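Long-range contacts in membrane-associated protein VP24 (PDB 4OR8), which may act as a minor matrix protein of Marburg virus, with a role in nucleocapsid assembly and virion budding: residues L37-K45 against T53-F61; L106-K117 against H134-T145. All coordinates share one frame; numbering follows the deposited sequence.

Interaction 1: residues L37-K45 against T53-F61; sequences LNSTARWIK and TVKWGNFVF
I44 and K55 form an antiparallel hydrogen-bonded pair, N to O both ways: I44 N to K55 O at 3.2 Å and K55 N to I44 O at 3.0 Å. With the neighbouring non-hydrogen-bonded pair K45-V54 they belong to the beta hairpin of strands 44-48 and 51-56, within a three-stranded antiparallel sheet that strand 59-64 completes after a type II' turn from W56 to F59. Ahead of strand 44-48, residues 38-40 form a short 3-10 segment, and S39 O takes G57 N at 3.1 Å, the donor standing well above the carbonyl plane. V54 splits its two methyls: CG2 lies against K45 CG, while CG1, anti to the backbone N (chi1 178°), sits over the centre of the W43 six-membered ring, a CH-pi contact 3.4 Å from the centroid. W43 CE3 also meets W56 CB, the two side chains crossing at about a right angle. S39 OG packs against G57 CA and is hydrogen-bonded to D36 O. The W56 indole reaches the 3-10 segment and the residues after it: R42 O meets CD1 at the ring edge, and NE1 makes a weak, bent hydrogen bond to T40 O at 2.8 Å.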
loop_
_atom_site.group_PDB
_atom_site.type_symbol
_atom_site.label_atom_id
_atom_site.label_comp_id
_atom_site.label_asym_id
_atom_site.label_seq_id
_atom_site.Cartn_x
_atom_site.Cartn_y
_atom_site.Cartn_z
ATOM N N LEU B 37 -22.958 17.060 11.180
ATOM C CA LEU B 37 -23.139 17.461 9.787
ATOM C C LEU B 37 -22.075 18.444 9.306
ATOM O O LEU B 37 -21.651 18.390 8.151
ATOM C CB LEU B 37 -24.531 18.058 9.577
ATOM C CG LEU B 37 -25.719 17.106 9.724
ATOM C CD1 LEU B 37 -27.028 17.866 9.590
ATOM C CD2 LEU B 37 -25.644 15.988 8.698
ATOM N N ASN B 38 -21.645 19.340 10.190
ATOM C CA ASN B 38 -20.681 20.377 9.826
ATOM C C ASN B 38 -19.247 19.867 9.682
ATOM O O ASN B 38 -18.338 20.630 9.354
ATOM C CB ASN B 38 -20.738 21.537 10.824
ATOM C CG ASN B 38 -20.979 21.071 12.247
ATOM O OD1 ASN B 38 -21.756 20.144 12.485
ATOM N ND2 ASN B 38 -20.313 21.712 13.202
ATOM N N SER B 39 -19.055 18.573 9.921
ATOM C CA SER B 39 -17.743 17.949 9.790
ATOM C C SER B 39 -17.290 17.909 8.333
ATOM O O SER B 39 -16.099 17.799 8.047
ATOM C CB SER B 39 -17.772 16.533 10.366
ATOM O OG SER B 39 -18.811 15.767 9.778
ATOM N N THR B 40 -18.249 17.999 7.418
ATOM C CA THR B 40 -17.956 18.006 5.989
ATOM C C THR B 40 -17.288 19.308 5.563
ATOM O O THR B 40 -16.659 19.376 4.507
ATOM C CB THR B 40 -19.234 17.840 5.157
ATOM O OG1 THR B 40 -20.073 18.987 5.342
ATOM C CG2 THR B 40 -19.988 16.598 5.585
ATOM N N ALA B 41 -17.434 20.343 6.383
ATOM C CA ALA B 41 -16.869 21.647 6.064
ATOM C C ALA B 41 -15.537 21.864 6.772
ATOM O O ALA B 41 -14.920 22.922 6.643
ATOM C CB ALA B 41 -17.849 22.751 6.417
ATOM N N ARG B 42 -15.096 20.854 7.514
ATOM C CA ARG B 42 -13.834 20.933 8.241
ATOM C C ARG B 42 -12.772 20.021 7.637
ATOM O O ARG B 42 -13.079 18.946 7.121
ATOM C CB ARG B 42 -14.038 20.563 9.710
ATOM C CG ARG B 42 -14.957 21.494 10.479
ATOM C CD ARG B 42 -15.148 20.998 11.901
ATOM N NE ARG B 42 -16.518 20.560 12.153
ATOM C CZ ARG B 42 -16.888 19.823 13.197
ATOM N NH1 ARG B 42 -15.987 19.426 14.086
ATOM N NH2 ARG B 42 -18.158 19.475 13.347
ATOM N N TRP B 43 -11.521 20.461 7.710
ATOM C CA TRP B 43 -10.383 19.642 7.313
ATOM C C TRP B 43 -9.368 19.629 8.450
ATOM O O TRP B 43 -8.457 20.456 8.493
ATOM C CB TRP B 43 -9.752 20.188 6.034
ATOM C CG TRP B 43 -8.580 19.394 5.543
ATOM C CD1 TRP B 43 -7.260 19.695 5.708
ATOM C CD2 TRP B 43 -8.622 18.167 4.803
ATOM N NE1 TRP B 43 -6.477 18.733 5.116
ATOM C CE2 TRP B 43 -7.290 17.783 4.553
ATOM C CE3 TRP B 43 -9.657 17.356 4.328
ATOM C CZ2 TRP B 43 -6.963 16.625 3.849
ATOM C CZ3 TRP B 43 -9.332 16.206 3.631
ATOM C CH2 TRP B 43 -7.996 15.851 3.398
ATOM N N ILE B 44 -9.538 18.686 9.373
ATOM C CA ILE B 44 -8.744 18.659 10.596
ATOM C C ILE B 44 -7.503 17.778 10.482
ATOM O O ILE B 44 -7.568 16.572 10.717
ATOM C CB ILE B 44 -9.578 18.167 11.798
ATOM C CG1 ILE B 44 -10.955 18.839 11.812
ATOM C CG2 ILE B 44 -8.834 18.425 13.099
ATOM C CD1 ILE B 44 -10.901 20.339 12.001
ATOM N N LYS B 45 -6.376 18.385 10.132
ATOM C CA LYS B 45 -5.112 17.666 10.076
ATOM C C LYS B 45 -4.366 17.810 11.396
ATOM O O LYS B 45 -4.293 18.899 11.961
ATOM C CB LYS B 45 -4.234 18.187 8.939
ATOM C CG LYS B 45 -3.017 17.318 8.669
ATOM C CD LYS B 45 -1.889 18.099 8.016
ATOM C CE LYS B 45 -1.242 19.055 9.004
ATOM N NZ LYS B 45 -0.122 19.817 8.389
ATOM N N THR B 53 -3.140 12.538 11.090
ATOM C CA THR B 53 -4.535 12.142 11.047
ATOM C C THR B 53 -5.350 13.291 10.475
ATOM O O THR B 53 -5.220 14.436 10.909
ATOM C CB THR B 53 -5.068 11.766 12.435
ATOM O OG1 THR B 53 -4.565 10.475 12.802
ATOM C CG2 THR B 53 -6.587 11.718 12.430
ATOM N N VAL B 54 -6.171 12.987 9.480
ATOM C CA VAL B 54 -7.076 13.981 8.939
ATOM C C VAL B 54 -8.513 13.527 9.100
ATOM O O VAL B 54 -8.892 12.444 8.653
ATOM C CB VAL B 54 -6.791 14.279 7.466
ATOM C CG1 VAL B 54 -7.786 15.293 6.946
ATOM C CG2 VAL B 54 -5.370 14.790 7.302
ATOM N N LYS B 55 -9.305 14.362 9.761
ATOM C CA LYS B 55 -10.721 14.087 9.944
ATOM C C LYS B 55 -11.553 14.947 9.010
ATOM O O LYS B 55 -11.427 16.173 8.990
ATOM C CB LYS B 55 -11.135 14.323 11.397
ATOM C CG LYS B 55 -10.480 13.365 12.377
ATOM C CD LYS B 55 -10.998 13.563 13.787
ATOM C CE LYS B 55 -10.348 12.576 14.744
ATOM N NZ LYS B 55 -10.898 12.688 16.121
ATOM N N TRP B 56 -12.391 14.290 8.221
ATOM C CA TRP B 56 -13.329 14.979 7.351
ATOM C C TRP B 56 -14.586 14.136 7.242
ATOM O O TRP B 56 -14.514 12.943 6.959
ATOM C CB TRP B 56 -12.722 15.215 5.971
ATOM C CG TRP B 56 -13.699 15.784 5.006
ATOM C CD1 TRP B 56 -13.961 17.102 4.785
ATOM C CD2 TRP B 56 -14.563 15.051 4.133
ATOM N NE1 TRP B 56 -14.930 17.237 3.824
ATOM C CE2 TRP B 56 -15.319 15.990 3.409
ATOM C CE3 TRP B 56 -14.771 13.689 3.894
ATOM C CZ2 TRP B 56 -16.265 15.613 2.459
ATOM C CZ3 TRP B 56 -15.708 13.317 2.954
ATOM C CH2 TRP B 56 -16.443 14.274 2.247
ATOM N N GLY B 57 -15.738 14.758 7.465
ATOM C CA GLY B 57 -16.977 14.013 7.569
ATOM C C GLY B 57 -16.841 13.035 8.717
ATOM O O GLY B 57 -16.354 13.397 9.787
ATOM N N ASN B 58 -17.251 11.792 8.496
ATOM C CA ASN B 58 -17.056 10.749 9.496
ATOM C C ASN B 58 -15.874 9.848 9.147
ATOM O O ASN B 58 -15.769 8.728 9.644
ATOM C CB ASN B 58 -18.332 9.924 9.687
ATOM C CG ASN B 58 -18.794 9.264 8.407
ATOM O OD1 ASN B 58 -18.263 9.531 7.331
ATOM N ND2 ASN B 58 -19.802 8.405 8.514
ATOM N N PHE B 59 -14.991 10.342 8.284
ATOM C CA PHE B 59 -13.774 9.615 7.939
ATOM C C PHE B 59 -12.639 10.042 8.851
ATOM O O PHE B 59 -12.472 11.229 9.130
ATOM C CB PHE B 59 -13.351 9.894 6.496
ATOM C CG PHE B 59 -14.269 9.316 5.456
ATOM C CD1 PHE B 59 -14.126 8.004 5.037
ATOM C CD2 PHE B 59 -15.250 10.096 4.870
ATOM C CE1 PHE B 59 -14.960 7.475 4.069
ATOM C CE2 PHE B 59 -16.085 9.573 3.901
ATOM C CZ PHE B 59 -15.940 8.261 3.500
ATOM N N VAL B 60 -11.858 9.071 9.309
ATOM C CA VAL B 60 -10.603 9.366 9.982
ATOM C C VAL B 60 -9.460 8.807 9.141
ATOM O O VAL B 60 -9.265 7.596 9.071
ATOM C CB VAL B 60 -10.542 8.755 11.395
ATOM C CG1 VAL B 60 -9.225 9.113 12.065
ATOM C CG2 VAL B 60 -11.714 9.237 12.234
ATOM N N PHE B 61 -8.714 9.691 8.493
ATOM C CA PHE B 61 -7.624 9.259 7.632
ATOM C C PHE B 61 -6.307 9.143 8.392
ATOM O O PHE B 61 -5.938 10.037 9.149
ATOM C CB PHE B 61 -7.468 10.212 6.444
ATOM C CG PHE B 61 -8.640 10.208 5.506
ATOM C CD1 PHE B 61 -8.878 9.122 4.682
ATOM C CD2 PHE B 61 -9.498 11.294 5.440
ATOM C CE1 PHE B 61 -9.953 9.113 3.813
ATOM C CE2 PHE B 61 -10.576 11.293 4.573
ATOM C CZ PHE B 61 -10.802 10.201 3.758
#

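Interaction 2: residues L106-K117 against H134-T145; sequences LALRILLGVALK and HMLSEWLLLEVT
Two helices pack nearly antiparallel in the buried middle of the chain, R109 and G113 of helix 104-115 lying against S137, L140 and L141 of helix 127-142. The axes of the segments approach to 7.7 Å at 154°, and the backbones come closest at G113, with G113 CA 4.6 Å from S137 CA. Without a side chain there, L140 CB and L141 CD2 both reach G113 CA, and S137 OG bonds to G113 O at 2.8 Å. The hydroxyl is brought there by chi1 of -176°, anti to the backbone N, and K117 CG packs against it. L116 CD2 touches both L136 CB and L140 CD1, while L141 CD2 also meets I110 CG2. This is an alpha-helical hairpin: on its outer sides helix 104-115 is covered by helix 161-178, strand 59-64 and strand 210-221. At its other end R109, extended from CG to NE, crosses to the C-terminal end of helix 127-142 and the residues beyond it. Its NH1 and NH2 grip T145 O end-on, each at 3.0 Å, and NH2 also bonds to W139 O at 3.1 Å, on the face of that carbonyl opposite E143 N. Thus one buried guanidinium ties the last turn of the helix to the chain leaving it. V144 CA lies over one guanidinium face and L140 CD2 over the other. The W139 ring, 76° from the guanidinium plane, has NH2 over one face, toward its rim, and makes a cation-pi contact with the guanidinium through its five-membered ring; W139 NE1 bonds in the ring plane to T145 OG1 at 3.0 Å. Near the start of segment 134-145, K117 NZ approaches the H134 ring at its edge, 3.3 Å from CD2.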
loop_
_atom_site.group_PDB
_atom_site.type_symbol
_atom_site.label_atom_id
_atom_site.label_comp_id
_atom_site.label_asym_id
_atom_site.label_seq_id
_atom_site.Cartn_x
_atom_site.Cartn_y
_atom_site.Cartn_z
ATOM N N LEU B 106 -1.957 16.608 1.461
ATOM C CA LEU B 106 -2.418 17.562 0.464
ATOM C C LEU B 106 -2.868 16.805 -0.780
ATOM O O LEU B 106 -3.789 17.225 -1.480
ATOM C CB LEU B 106 -1.298 18.542 0.111
ATOM C CG LEU B 106 -1.535 20.005 0.491
ATOM C CD1 LEU B 106 -2.094 20.115 1.897
ATOM C CD2 LEU B 106 -0.245 20.792 0.371
ATOM N N ALA B 107 -2.209 15.681 -1.047
ATOM C CA ALA B 107 -2.559 14.844 -2.185
ATOM C C ALA B 107 -3.868 14.115 -1.915
ATOM O O ALA B 107 -4.658 13.881 -2.828
ATOM C CB ALA B 107 -1.444 13.854 -2.482
ATOM N N LEU B 108 -4.091 13.751 -0.656
ATOM C CA LEU B 108 -5.345 13.131 -0.259
ATOM C C LEU B 108 -6.471 14.135 -0.410
ATOM O O LEU B 108 -7.568 13.794 -0.853
ATOM C CB LEU B 108 -5.284 12.648 1.191
ATOM C CG LEU B 108 -6.605 12.084 1.724
ATOM C CD1 LEU B 108 -6.957 10.790 1.017
ATOM C CD2 LEU B 108 -6.556 11.876 3.222
ATOM N N ARG B 109 -6.187 15.377 -0.033
ATOM C CA ARG B 109 -7.162 16.455 -0.123
ATOM C C ARG B 109 -7.605 16.628 -1.567
ATOM O O ARG B 109 -8.792 16.765 -1.850
ATOM C CB ARG B 109 -6.554 17.752 0.407
ATOM C CG ARG B 109 -7.533 18.898 0.577
ATOM C CD ARG B 109 -6.794 20.158 1.014
ATOM N NE ARG B 109 -7.631 21.354 0.956
ATOM C CZ ARG B 109 -8.147 21.958 2.019
ATOM N NH1 ARG B 109 -7.913 21.486 3.237
ATOM N NH2 ARG B 109 -8.897 23.041 1.864
ATOM N N ILE B 110 -6.634 16.607 -2.474
ATOM C CA ILE B 110 -6.894 16.693 -3.904
ATOM C C ILE B 110 -7.743 15.516 -4.370
ATOM O O ILE B 110 -8.686 15.680 -5.144
ATOM C CB ILE B 110 -5.573 16.724 -4.699
ATOM C CG1 ILE B 110 -4.846 18.049 -4.460
ATOM C CG2 ILE B 110 -5.823 16.523 -6.183
ATOM C CD1 ILE B 110 -3.531 18.163 -5.193
ATOM N N LEU B 111 -7.406 14.331 -3.878
ATOM C CA LEU B 111 -8.107 13.111 -4.248
ATOM C C LEU B 111 -9.565 13.189 -3.799
ATOM O O LEU B 111 -10.475 12.792 -4.529
ATOM C CB LEU B 111 -7.400 11.902 -3.630
ATOM C CG LEU B 111 -7.657 10.511 -4.210
ATOM C CD1 LEU B 111 -6.494 9.593 -3.876
ATOM C CD2 LEU B 111 -8.952 9.933 -3.670
ATOM N N LEU B 112 -9.783 13.717 -2.601
ATOM C CA LEU B 112 -11.133 13.881 -2.078
ATOM C C LEU B 112 -11.941 14.866 -2.915
ATOM O O LEU B 112 -13.138 14.672 -3.129
ATOM C CB LEU B 112 -11.101 14.321 -0.614
ATOM C CG LEU B 112 -10.968 13.182 0.396
ATOM C CD1 LEU B 112 -10.884 13.719 1.810
ATOM C CD2 LEU B 112 -12.146 12.239 0.261
ATOM N N GLY B 113 -11.283 15.918 -3.390
ATOM C CA GLY B 113 -11.937 16.900 -4.235
ATOM C C GLY B 113 -12.474 16.259 -5.501
ATOM O O GLY B 113 -13.571 16.576 -5.958
ATOM N N VAL B 114 -11.692 15.345 -6.062
ATOM C CA VAL B 114 -12.101 14.595 -7.242
ATOM C C VAL B 114 -13.297 13.690 -6.943
ATOM O O VAL B 114 -14.245 13.625 -7.726
ATOM C CB VAL B 114 -10.926 13.754 -7.793
ATOM C CG1 VAL B 114 -11.399 12.803 -8.883
ATOM C CG2 VAL B 114 -9.833 14.663 -8.314
ATOM N N ALA B 115 -13.244 13.005 -5.803
ATOM C CA ALA B 115 -14.289 12.064 -5.400
ATOM C C ALA B 115 -15.642 12.752 -5.265
ATOM O O ALA B 115 -16.674 12.192 -5.632
ATOM C CB ALA B 115 -13.916 11.391 -4.097
ATOM N N LEU B 116 -15.635 13.972 -4.741
ATOM C CA LEU B 116 -16.869 14.739 -4.593
ATOM C C LEU B 116 -17.527 15.069 -5.930
ATOM O O LEU B 116 -18.706 15.427 -5.972
ATOM C CB LEU B 116 -16.619 16.032 -3.811
ATOM C CG LEU B 116 -16.825 16.032 -2.295
ATOM C CD1 LEU B 116 -16.039 14.922 -1.626
ATOM C CD2 LEU B 116 -16.427 17.381 -1.723
ATOM N N LYS B 117 -16.774 14.962 -7.021
ATOM C CA LYS B 117 -17.339 15.254 -8.335
ATOM C C LYS B 117 -17.680 13.977 -9.098
ATOM O O LYS B 117 -18.021 14.041 -10.275
ATOM C CB LYS B 117 -16.415 16.148 -9.175
ATOM C CG LYS B 117 -16.119 17.508 -8.551
ATOM C CD LYS B 117 -17.388 18.311 -8.289
ATOM C CE LYS B 117 -18.072 18.702 -9.593
ATOM N NZ LYS B 117 -19.341 19.448 -9.355
ATOM N N HIS B 134 -20.364 21.072 -4.714
ATOM C CA HIS B 134 -19.517 21.758 -5.678
ATOM C C HIS B 134 -18.589 22.753 -4.987
ATOM O O HIS B 134 -17.398 22.820 -5.293
ATOM C CB HIS B 134 -20.365 22.473 -6.726
ATOM C CG HIS B 134 -19.563 23.141 -7.794
ATOM N ND1 HIS B 134 -19.450 24.512 -7.893
ATOM C CD2 HIS B 134 -18.828 22.630 -8.810
ATOM C CE1 HIS B 134 -18.684 24.815 -8.925
ATOM N NE2 HIS B 134 -18.293 23.691 -9.499
ATOM N N MET B 135 -19.140 23.522 -4.055
ATOM C CA MET B 135 -18.348 24.462 -3.274
ATOM C C MET B 135 -17.290 23.731 -2.457
ATOM O O MET B 135 -16.138 24.159 -2.406
ATOM C CB MET B 135 -19.244 25.292 -2.351
ATOM C CG MET B 135 -19.996 26.414 -3.049
ATOM S SD MET B 135 -21.032 27.376 -1.925
ATOM C CE MET B 135 -22.466 26.318 -1.773
ATOM N N LEU B 136 -17.687 22.630 -1.819
ATOM C CA LEU B 136 -16.761 21.819 -1.030
ATOM C C LEU B 136 -15.632 21.297 -1.900
ATOM O O LEU B 136 -14.463 21.350 -1.522
ATOM C CB LEU B 136 -17.489 20.644 -0.376
ATOM C CG LEU B 136 -18.477 20.985 0.738
ATOM C CD1 LEU B 136 -19.168 19.729 1.255
ATOM C CD2 LEU B 136 -17.776 21.717 1.868
ATOM N N SER B 137 -15.996 20.796 -3.072
ATOM C CA SER B 137 -15.025 20.237 -3.999
ATOM C C SER B 137 -13.977 21.269 -4.406
ATOM O O SER B 137 -12.784 20.970 -4.424
ATOM C CB SER B 137 -15.726 19.677 -5.235
ATOM O OG SER B 137 -14.792 19.061 -6.100
ATOM N N GLU B 138 -14.428 22.479 -4.730
ATOM C CA GLU B 138 -13.517 23.552 -5.112
ATOM C C GLU B 138 -12.607 23.922 -3.951
ATOM O O GLU B 138 -11.425 24.199 -4.142
ATOM C CB GLU B 138 -14.286 24.786 -5.589
ATOM C CG GLU B 138 -14.864 24.657 -6.988
ATOM C CD GLU B 138 -15.544 25.932 -7.467
ATOM O OE1 GLU B 138 -15.781 26.838 -6.639
ATOM O OE2 GLU B 138 -15.843 26.024 -8.677
ATOM N N TRP B 139 -13.171 23.917 -2.748
ATOM C CA TRP B 139 -12.420 24.229 -1.539
ATOM C C TRP B 139 -11.304 23.216 -1.292
ATOM O O TRP B 139 -10.205 23.579 -0.871
ATOM C CB TRP B 139 -13.362 24.296 -0.335
ATOM C CG TRP B 139 -12.669 24.195 0.983
ATOM C CD1 TRP B 139 -11.741 25.055 1.487
ATOM C CD2 TRP B 139 -12.860 23.182 1.977
ATOM N NE1 TRP B 139 -11.334 24.636 2.731
ATOM C CE2 TRP B 139 -12.008 23.488 3.055
ATOM C CE3 TRP B 139 -13.667 22.043 2.058
ATOM C CZ2 TRP B 139 -11.936 22.699 4.199
ATOM C CZ3 TRP B 139 -13.600 21.261 3.199
ATOM C CH2 TRP B 139 -12.739 21.592 4.252
ATOM N N LEU B 140 -11.586 21.946 -1.562
ATOM C CA LEU B 140 -10.594 20.899 -1.352
ATOM C C LEU B 140 -9.497 20.925 -2.413
ATOM O O LEU B 140 -8.336 20.648 -2.119
ATOM C CB LEU B 140 -11.266 19.527 -1.309
ATOM C CG LEU B 140 -12.170 19.274 -0.101
ATOM C CD1 LEU B 140 -13.056 18.067 -0.337
ATOM C CD2 LEU B 140 -11.330 19.087 1.150
ATOM N N LEU B 141 -9.863 21.269 -3.642
ATOM C CA LEU B 141 -8.911 21.253 -4.748
ATOM C C LEU B 141 -8.030 22.498 -4.806
ATOM O O LEU B 141 -6.849 22.411 -5.141
ATOM C CB LEU B 141 -9.640 21.079 -6.084
ATOM C CG LEU B 141 -10.309 19.729 -6.343
ATOM C CD1 LEU B 141 -11.146 19.781 -7.607
ATOM C CD2 LEU B 141 -9.266 18.633 -6.441
ATOM N N LEU B 142 -8.601 23.653 -4.481
ATOM C CA LEU B 142 -7.900 24.921 -4.673
ATOM C C LEU B 142 -7.311 25.519 -3.395
ATOM O O LEU B 142 -6.417 26.361 -3.457
ATOM C CB LEU B 142 -8.826 25.939 -5.341
ATOM C CG LEU B 142 -9.388 25.551 -6.709
ATOM C CD1 LEU B 142 -10.328 26.628 -7.216
ATOM C CD2 LEU B 142 -8.261 25.311 -7.698
ATOM N N GLU B 143 -7.805 25.088 -2.240
ATOM C CA GLU B 143 -7.364 25.670 -0.977
ATOM C C GLU B 143 -6.686 24.653 -0.068
ATOM O O GLU B 143 -6.734 23.446 -0.316
ATOM C CB GLU B 143 -8.545 26.308 -0.244
ATOM C CG GLU B 143 -9.389 27.226 -1.110
ATOM C CD GLU B 143 -10.635 27.711 -0.397
ATOM O OE1 GLU B 143 -10.511 28.232 0.732
ATOM O OE2 GLU B 143 -11.739 27.564 -0.965
ATOM N N VAL B 144 -6.052 25.155 0.987
ATOM C CA VAL B 144 -5.407 24.306 1.978
ATOM C C VAL B 144 -5.895 24.682 3.370
ATOM O O VAL B 144 -5.394 24.181 4.376
ATOM C CB VAL B 144 -3.873 24.430 1.924
ATOM C CG1 VAL B 144 -3.350 23.954 0.575
ATOM C CG2 VAL B 144 -3.444 25.868 2.198
ATOM N N THR B 145 -6.880 25.573 3.413
ATOM C CA THR B 145 -7.461 26.023 4.670
ATOM C C THR B 145 -8.227 24.893 5.347
ATOM O O THR B 145 -8.750 23.998 4.683
ATOM C CB THR B 145 -8.403 27.211 4.446
ATOM O OG1 THR B 145 -9.475 26.813 3.583
ATOM C CG2 THR B 145 -7.646 28.365 3.803
#

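In the fold
From the N terminus, interaction 1 comes first: 37-45 meets 53-61 across a short connection of seven residues, closing a hairpin loop before the chain reaches helix 104-115. Interaction 2 then closes a second loop of 16 residues between 106-117 and 134-145, so the two follow in series and neither nests in nor crosses the other. The centres of interaction 1 and interaction 2 are nonetheless only about 12 Å apart. W43 joins them, making a cation-pi contact with R109 and packing on L112, while F61 rests on L108 and A41 O touches the W139 ring. The three-stranded sheet thus lies against the helical hairpin, and backbone hydrogen bonds link A41 with I148 and W43 with S146, just past the second segment of interaction 2.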